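Local coordinates for putative GGDEF domain membrane protein (Pseudomonas fluorescens, PDB 5EUH) that probably makes the second messenger c-di-GMP from two GTP molecules through its GGDEF domain, the part present here, which is seen with c-di-GMP bound, at residues L62-L76 against G82-S94. Residues are numbered along the deposited sequence; the frame is centred on the assembly and turned at random.
Sequences LARVITTNVRRPADL and GEEFSVILAETDS. With C2E (9,9'-[(2R,3R,3aS,5S,7aR,9R,10R,10aS,12S,14aR)-3,5,10,12-tetrahydroxy-5,12-dioxidooctahydro-2H,7H-difuro[3,2-d:3',2'-j][1,3,7,9,2,8]tetraoxadiphosphacyclododecine-2,9-diyl]bis(2-amino-1,9-dihydro-6H-purin-6-one)), chain E.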
loop_
_atom_site.group_PDB
_atom_site.type_symbol
_atom_site.label_atom_id
_atom_site.label_comp_id
_atom_site.label_asym_id
_atom_site.label_seq_id
_atom_site.Cartn_x
_atom_site.Cartn_y
_atom_site.Cartn_z
ATOM N N LEU A 62 -4.491 -9.579 3.543
ATOM C CA LEU A 62 -4.274 -8.196 3.137
ATOM C C LEU A 62 -3.598 -8.129 1.775
ATOM O O LEU A 62 -3.957 -7.295 0.936
ATOM C CB LEU A 62 -3.447 -7.464 4.192
ATOM C CG LEU A 62 -2.982 -6.046 3.859
ATOM C CD1 LEU A 62 -4.151 -5.165 3.443
ATOM C CD2 LEU A 62 -2.254 -5.440 5.048
ATOM N N ALA A 63 -2.624 -9.010 1.531
ATOM C CA ALA A 63 -1.969 -9.045 0.228
ATOM C C ALA A 63 -2.953 -9.427 -0.870
ATOM O O ALA A 63 -2.930 -8.848 -1.963
ATOM C CB ALA A 63 -0.793 -10.020 0.260
ATOM N N ARG A 64 -3.829 -10.395 -0.596
ATOM C CA ARG A 64 -4.823 -10.792 -1.585
ATOM C C ARG A 64 -5.809 -9.668 -1.874
ATOM O O ARG A 64 -6.278 -9.537 -3.010
ATOM C CB ARG A 64 -5.566 -12.040 -1.113
ATOM C CG ARG A 64 -6.579 -12.566 -2.113
ATOM C CD ARG A 64 -7.455 -13.637 -1.498
ATOM N NE ARG A 64 -8.116 -13.162 -0.287
ATOM C CZ ARG A 64 -9.212 -12.412 -0.280
ATOM N NH1 ARG A 64 -9.774 -12.042 -1.423
ATOM N NH2 ARG A 64 -9.745 -12.026 0.871
ATOM N N VAL A 65 -6.135 -8.852 -0.871
ATOM C CA VAL A 65 -7.069 -7.749 -1.082
ATOM C C VAL A 65 -6.446 -6.691 -1.983
ATOM O O VAL A 65 -7.096 -6.167 -2.898
ATOM C CB VAL A 65 -7.506 -7.151 0.266
ATOM C CG1 VAL A 65 -8.220 -5.827 0.052
ATOM C CG2 VAL A 65 -8.394 -8.127 1.013
ATOM N N ILE A 66 -5.178 -6.356 -1.739
ATOM C CA ILE A 66 -4.510 -5.328 -2.532
ATOM C C ILE A 66 -4.387 -5.776 -3.983
ATOM O O ILE A 66 -4.760 -5.050 -4.911
ATOM C CB ILE A 66 -3.134 -4.994 -1.930
ATOM C CG1 ILE A 66 -3.277 -4.562 -0.473
ATOM C CG2 ILE A 66 -2.446 -3.907 -2.740
ATOM C CD1 ILE A 66 -1.958 -4.414 0.242
ATOM N N THR A 67 -3.866 -6.985 -4.197
ATOM C CA THR A 67 -3.706 -7.494 -5.554
ATOM C C THR A 67 -5.040 -7.678 -6.262
ATOM O O THR A 67 -5.079 -7.680 -7.496
ATOM C CB THR A 67 -2.940 -8.815 -5.534
ATOM O OG1 THR A 67 -3.661 -9.773 -4.752
ATOM C CG2 THR A 67 -1.557 -8.618 -4.936
ATOM N N THR A 68 -6.132 -7.842 -5.514
ATOM C CA THR A 68 -7.457 -7.886 -6.123
ATOM C C THR A 68 -7.911 -6.509 -6.587
ATOM O O THR A 68 -8.742 -6.410 -7.497
ATOM C CB THR A 68 -8.461 -8.479 -5.130
ATOM O OG1 THR A 68 -8.025 -9.784 -4.737
ATOM C CG2 THR A 68 -9.850 -8.597 -5.739
ATOM N N ASN A 69 -7.362 -5.446 -6.010
ATOM C CA ASN A 69 -7.717 -4.089 -6.385
ATOM C C ASN A 69 -6.641 -3.402 -7.201
ATOM O O ASN A 69 -6.837 -2.257 -7.614
ATOM C CB ASN A 69 -8.022 -3.263 -5.139
ATOM C CG ASN A 69 -9.279 -3.719 -4.441
ATOM O OD1 ASN A 69 -10.367 -3.239 -4.733
ATOM N ND2 ASN A 69 -9.137 -4.652 -3.515
ATOM N N VAL A 70 -5.520 -4.069 -7.450
ATOM C CA VAL A 70 -4.407 -3.518 -8.215
ATOM C C VAL A 70 -4.061 -4.541 -9.287
ATOM O O VAL A 70 -3.478 -5.588 -8.982
ATOM C CB VAL A 70 -3.198 -3.217 -7.320
ATOM C CG1 VAL A 70 -1.976 -2.908 -8.149
ATOM C CG2 VAL A 70 -3.517 -2.059 -6.399
ATOM N N ARG A 71 -4.407 -4.242 -10.545
ATOM C CA ARG A 71 -4.457 -5.277 -11.566
ATOM C C ARG A 71 -3.839 -4.907 -12.907
ATOM O O ARG A 71 -3.796 -5.766 -13.790
ATOM C CB ARG A 71 -5.915 -5.692 -11.800
ATOM C CG ARG A 71 -6.599 -6.277 -10.580
ATOM C CD ARG A 71 -8.084 -5.996 -10.596
ATOM N NE ARG A 71 -8.368 -4.568 -10.513
ATOM C CZ ARG A 71 -9.533 -4.070 -10.122
ATOM N NH1 ARG A 71 -10.510 -4.886 -9.769
ATOM N NH2 ARG A 71 -9.716 -2.762 -10.076
ATOM N N ARG A 72 -3.360 -3.693 -13.095
ATOM C CA ARG A 72 -2.910 -3.283 -14.417
ATOM C C ARG A 72 -1.430 -3.595 -14.614
ATOM O O ARG A 72 -0.695 -3.810 -13.645
ATOM C CB ARG A 72 -3.187 -1.795 -14.612
ATOM C CG ARG A 72 -4.670 -1.471 -14.616
ATOM C CD ARG A 72 -4.947 -0.001 -14.848
ATOM N NE ARG A 72 -6.377 0.284 -14.763
ATOM C CZ ARG A 72 -6.910 1.494 -14.880
ATOM N NH1 ARG A 72 -6.136 2.549 -15.087
ATOM N NH2 ARG A 72 -8.224 1.648 -14.786
ATOM N N PRO A 73 -0.963 -3.645 -15.870
ATOM C CA PRO A 73 0.433 -4.062 -16.110
ATOM C C PRO A 73 1.474 -3.171 -15.458
ATOM O O PRO A 73 2.492 -3.673 -14.967
ATOM C CB PRO A 73 0.544 -4.020 -17.640
ATOM C CG PRO A 73 -0.840 -4.197 -18.120
ATOM C CD PRO A 73 -1.716 -3.510 -17.130
ATOM N N ALA A 74 1.259 -1.860 -15.451
ATOM C CA ALA A 74 2.227 -0.914 -14.919
ATOM C C ALA A 74 2.121 -0.746 -13.408
ATOM O O ALA A 74 2.716 0.182 -12.854
ATOM C CB ALA A 74 2.071 0.441 -15.611
ATOM N N ASP A 75 1.383 -1.620 -12.736
ATOM C CA ASP A 75 1.248 -1.590 -11.291
ATOM C C ASP A 75 2.112 -2.672 -10.660
ATOM O O ASP A 75 2.318 -3.743 -11.236
ATOM C CB ASP A 75 -0.206 -1.791 -10.873
ATOM C CG ASP A 75 -1.145 -0.813 -11.539
ATOM O OD1 ASP A 75 -0.663 0.152 -12.165
ATOM O OD2 ASP A 75 -2.372 -1.004 -11.432
ATOM N N LEU A 76 2.616 -2.385 -9.464
ATOM C CA LEU A 76 3.391 -3.352 -8.706
ATOM C C LEU A 76 2.951 -3.313 -7.251
ATOM O O LEU A 76 2.667 -2.242 -6.717
ATOM C CB LEU A 76 4.894 -3.073 -8.806
ATOM C CG LEU A 76 5.783 -4.135 -8.162
ATOM C CD1 LEU A 76 5.564 -5.480 -8.832
ATOM C CD2 LEU A 76 7.241 -3.727 -8.226
ATOM N N GLY A 82 7.899 -5.582 7.462
ATOM C CA GLY A 82 7.332 -6.686 8.212
ATOM C C GLY A 82 5.832 -6.591 8.369
ATOM O O GLY A 82 5.163 -7.603 8.597
ATOM N N GLU A 83 5.294 -5.376 8.256
ATOM C CA GLU A 83 3.860 -5.155 8.363
ATOM C C GLU A 83 3.329 -4.153 7.349
ATOM O O GLU A 83 2.136 -3.839 7.393
ATOM C CB GLU A 83 3.497 -4.683 9.778
ATOM C CG GLU A 83 3.815 -5.696 10.861
ATOM C CD GLU A 83 4.059 -5.053 12.208
ATOM O OE1 GLU A 83 3.736 -3.857 12.360
ATOM O OE2 GLU A 83 4.582 -5.741 13.109
ATOM N N GLU A 84 4.160 -3.648 6.445
ATOM C CA GLU A 84 3.746 -2.670 5.454
ATOM C C GLU A 84 3.562 -3.317 4.087
ATOM O O GLU A 84 4.028 -4.428 3.824
ATOM C CB GLU A 84 4.769 -1.536 5.339
ATOM C CG GLU A 84 4.876 -0.633 6.551
ATOM C CD GLU A 84 5.856 -1.151 7.583
ATOM O OE1 GLU A 84 6.219 -2.343 7.517
ATOM O OE2 GLU A 84 6.267 -0.361 8.459
ATOM N N PHE A 85 2.873 -2.589 3.213
ATOM C CA PHE A 85 2.761 -2.926 1.802
ATOM C C PHE A 85 2.842 -1.638 1.002
ATOM O O PHE A 85 2.127 -0.676 1.299
ATOM C CB PHE A 85 1.450 -3.650 1.487
ATOM C CG PHE A 85 1.469 -5.114 1.809
ATOM C CD1 PHE A 85 2.168 -6.003 1.010
ATOM C CD2 PHE A 85 0.776 -5.605 2.899
ATOM C CE1 PHE A 85 2.183 -7.350 1.302
ATOM C CE2 PHE A 85 0.787 -6.951 3.194
ATOM C CZ PHE A 85 1.491 -7.824 2.394
ATOM N N SER A 86 3.708 -1.620 -0.003
ATOM C CA SER A 86 3.830 -0.495 -0.914
ATOM C C SER A 86 3.427 -0.937 -2.313
ATOM O O SER A 86 3.810 -2.019 -2.764
ATOM C CB SER A 86 5.258 0.053 -0.925
ATOM O OG SER A 86 5.322 1.294 -1.604
ATOM N N VAL A 87 2.635 -0.108 -2.991
ATOM C CA VAL A 87 2.179 -0.402 -4.343
ATOM C C VAL A 87 2.502 0.782 -5.243
ATOM O O VAL A 87 2.430 1.942 -4.820
ATOM C CB VAL A 87 0.669 -0.743 -4.387
ATOM C CG1 VAL A 87 0.153 -1.105 -3.000
ATOM C CG2 VAL A 87 -0.151 0.389 -4.986
ATOM N N ILE A 88 2.898 0.484 -6.478
ATOM C CA ILE A 88 3.135 1.493 -7.502
ATOM C C ILE A 88 1.910 1.545 -8.400
ATOM O O ILE A 88 1.414 0.504 -8.848
ATOM C CB ILE A 88 4.397 1.182 -8.325
ATOM C CG1 ILE A 88 5.616 1.037 -7.419
ATOM C CG2 ILE A 88 4.643 2.271 -9.353
ATOM C CD1 ILE A 88 6.880 0.688 -8.171
ATOM N N LEU A 89 1.417 2.749 -8.656
ATOM C CA LEU A 89 0.271 2.972 -9.530
ATOM C C LEU A 89 0.738 3.899 -10.641
ATOM O O LEU A 89 0.496 5.105 -10.604
ATOM C CB LEU A 89 -0.899 3.559 -8.765
ATOM C CG LEU A 89 -1.436 2.741 -7.593
ATOM C CD1 LEU A 89 -2.503 3.528 -6.859
ATOM C CD2 LEU A 89 -1.985 1.413 -8.077
ATOM N N ALA A 90 1.423 3.330 -11.626
ATOM C CA ALA A 90 1.893 4.125 -12.749
ATOM C C ALA A 90 0.719 4.582 -13.598
ATOM O O ALA A 90 -0.284 3.876 -13.735
ATOM C CB ALA A 90 2.875 3.325 -13.596
ATOM N N GLU A 91 0.850 5.783 -14.160
ATOM C CA GLU A 91 -0.167 6.374 -15.029
ATOM C C GLU A 91 -1.526 6.427 -14.336
ATOM O O GLU A 91 -2.569 6.212 -14.953
ATOM C CB GLU A 91 -0.247 5.626 -16.359
ATOM C CG GLU A 91 1.106 5.468 -17.020
ATOM C CD GLU A 91 1.017 4.892 -18.411
ATOM O OE1 GLU A 91 -0.112 4.612 -18.863
ATOM O OE2 GLU A 91 2.077 4.725 -19.049
ATOM N N THR A 92 -1.504 6.711 -13.035
ATOM C CA THR A 92 -2.706 6.847 -12.223
ATOM C C THR A 92 -2.632 8.165 -11.469
ATOM O O THR A 92 -1.636 8.438 -10.795
ATOM C CB THR A 92 -2.845 5.683 -11.238
ATOM O OG1 THR A 92 -2.893 4.446 -11.959
ATOM C CG2 THR A 92 -4.109 5.831 -10.413
ATOM N N ASP A 93 -3.676 8.981 -11.588
ATOM C CA ASP A 93 -3.695 10.274 -10.922
ATOM C C ASP A 93 -4.124 10.108 -9.465
ATOM O O ASP A 93 -4.455 9.011 -9.006
ATOM C CB ASP A 93 -4.605 11.248 -11.668
ATOM C CG ASP A 93 -6.070 10.868 -11.582
ATOM O OD1 ASP A 93 -6.374 9.693 -11.289
ATOM O OD2 ASP A 93 -6.923 11.749 -11.816
ATOM N N SER A 94 -4.121 11.220 -8.726
ATOM C CA SER A 94 -4.407 11.159 -7.296
ATOM C C SER A 94 -5.846 10.733 -7.033
ATOM O O SER A 94 -6.115 9.994 -6.080
ATOM C CB SER A 94 -4.120 12.511 -6.646
ATOM O OG SER A 94 -4.309 12.450 -5.243
HETATM P P1 C2E E . -10.569 4.975 -14.890
HETATM O O2P C2E E . -11.191 6.190 -15.530
HETATM O O1P C2E E . -9.300 4.391 -15.456
HETATM O "O5'" C2E E . -11.662 3.798 -14.797
HETATM C "C5'" C2E E . -12.957 3.996 -15.356
HETATM C "C4'" C2E E . -13.830 2.757 -15.191
HETATM O "O4'" C2E E . -13.735 1.973 -16.381
HETATM C "C3'" C2E E . -13.418 1.848 -14.042
HETATM O "O3'" C2E E . -14.197 2.076 -12.875
HETATM C "C2'" C2E E . -13.723 0.462 -14.558
HETATM O "O2'" C2E E . -15.013 0.046 -14.101
HETATM C "C1'" C2E E . -13.744 0.583 -16.066
HETATM N N9 C2E E . -12.492 -0.027 -16.558
HETATM C C8 C2E E . -11.402 0.643 -16.966
HETATM N N7 C2E E . -10.427 -0.214 -17.346
HETATM C C5 C2E E . -10.896 -1.463 -17.177
HETATM C C6 C2E E . -10.382 -2.831 -17.387
HETATM O O6 C2E E . -9.231 -3.020 -17.831
HETATM N N1 C2E E . -11.190 -3.855 -17.088
HETATM C C2 C2E E . -12.435 -3.683 -16.608
HETATM N N2 C2E E . -13.186 -4.777 -16.328
HETATM N N3 C2E E . -12.967 -2.454 -16.394
HETATM C C4 C2E E . -12.258 -1.333 -16.656
HETATM P P11 C2E E . -13.541 1.874 -11.418
HETATM O O21 C2E E . -14.419 2.556 -10.398
HETATM O O11 C2E E . -13.175 0.422 -11.238
HETATM O O5A C2E E . -12.182 2.714 -11.575
HETATM C C5A C2E E . -12.013 3.942 -10.878
HETATM C C4A C2E E . -10.592 4.445 -11.070
HETATM O O4A C2E E . -9.730 3.699 -10.219
HETATM C C3A C2E E . -10.052 4.212 -12.469
HETATM O O3A C2E E . -10.297 5.304 -13.342
HETATM C C2A C2E E . -8.568 4.025 -12.259
HETATM O O2A C2E E . -7.901 5.286 -12.333
HETATM C C1A C2E E . -8.466 3.501 -10.846
HETATM N N91 C2E E . -8.208 2.049 -10.877
HETATM C C81 C2E E . -9.124 1.090 -10.670
HETATM N N71 C2E E . -8.558 -0.137 -10.759
HETATM C C51 C2E E . -7.254 0.040 -11.029
HETATM C C61 C2E E . -6.084 -0.832 -11.249
HETATM O O61 C2E E . -6.196 -2.074 -11.199
HETATM N N11 C2E E . -4.909 -0.245 -11.499
HETATM C C21 C2E E . -4.757 1.091 -11.559
HETATM N N21 C2E E . -3.530 1.605 -11.819
HETATM N N31 C2E E . -5.789 1.946 -11.369
HETATM C C41 C2E E . -7.030 1.483 -11.106
#
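With chi1 at -81°, F85 holds its CG opposite its own carbonyl carbon and lifts the ring off strand 84-90 against helix 62-69. L62 turns its CG away from its backbone N (chi1 173°), which brings CD2 to the ring edge, near the ring plane, 3.7 Å from F85 CD2. I66 CD1 approaches obliquely, 3.7 Å from F85 CB, and A63 CB lies by CZ. Further along, I66 CG2 packs on V87 CG1, and V70 CG2 meets L89 CD2 with the two side chains roughly at right angles. Helix and strand axes run nearly parallel. Strand 75-78, which follows the helix, pairs antiparallel with 84-90: I88 N binds L76 O at 2.7 Å in the carbonyl plane, and L76 N binds I88 O at 3.2 Å. This is the hairpin whose turn and second strand carry the GGEEF form of the GGDEF signature, ending at F85, in a diguanylate cyclase domain; helices 52-69 and 94-109 cover the F85 side of the sheet, and I88 packs on helix 12-29. At the A90 end, the pair D75/L89 borders the c-di-GMP pocket. D75 OD2 accepts from guanine N11 at 2.6 Å and from N21, while T92 OG1 accepts from N21 at 2.9 Å with an N-H...O angle of 172°, so D75 at the start of strand 75-78 and T92 in the loop after strand 84-90 hold the same base edge. R71 supplies its backbone N to O61 and NH2 to N71 along another edge. The extended R72 lays its guanidinium face over the base, its centre below N31, and sends NH2 to phosphate O1P at 3.0 Å.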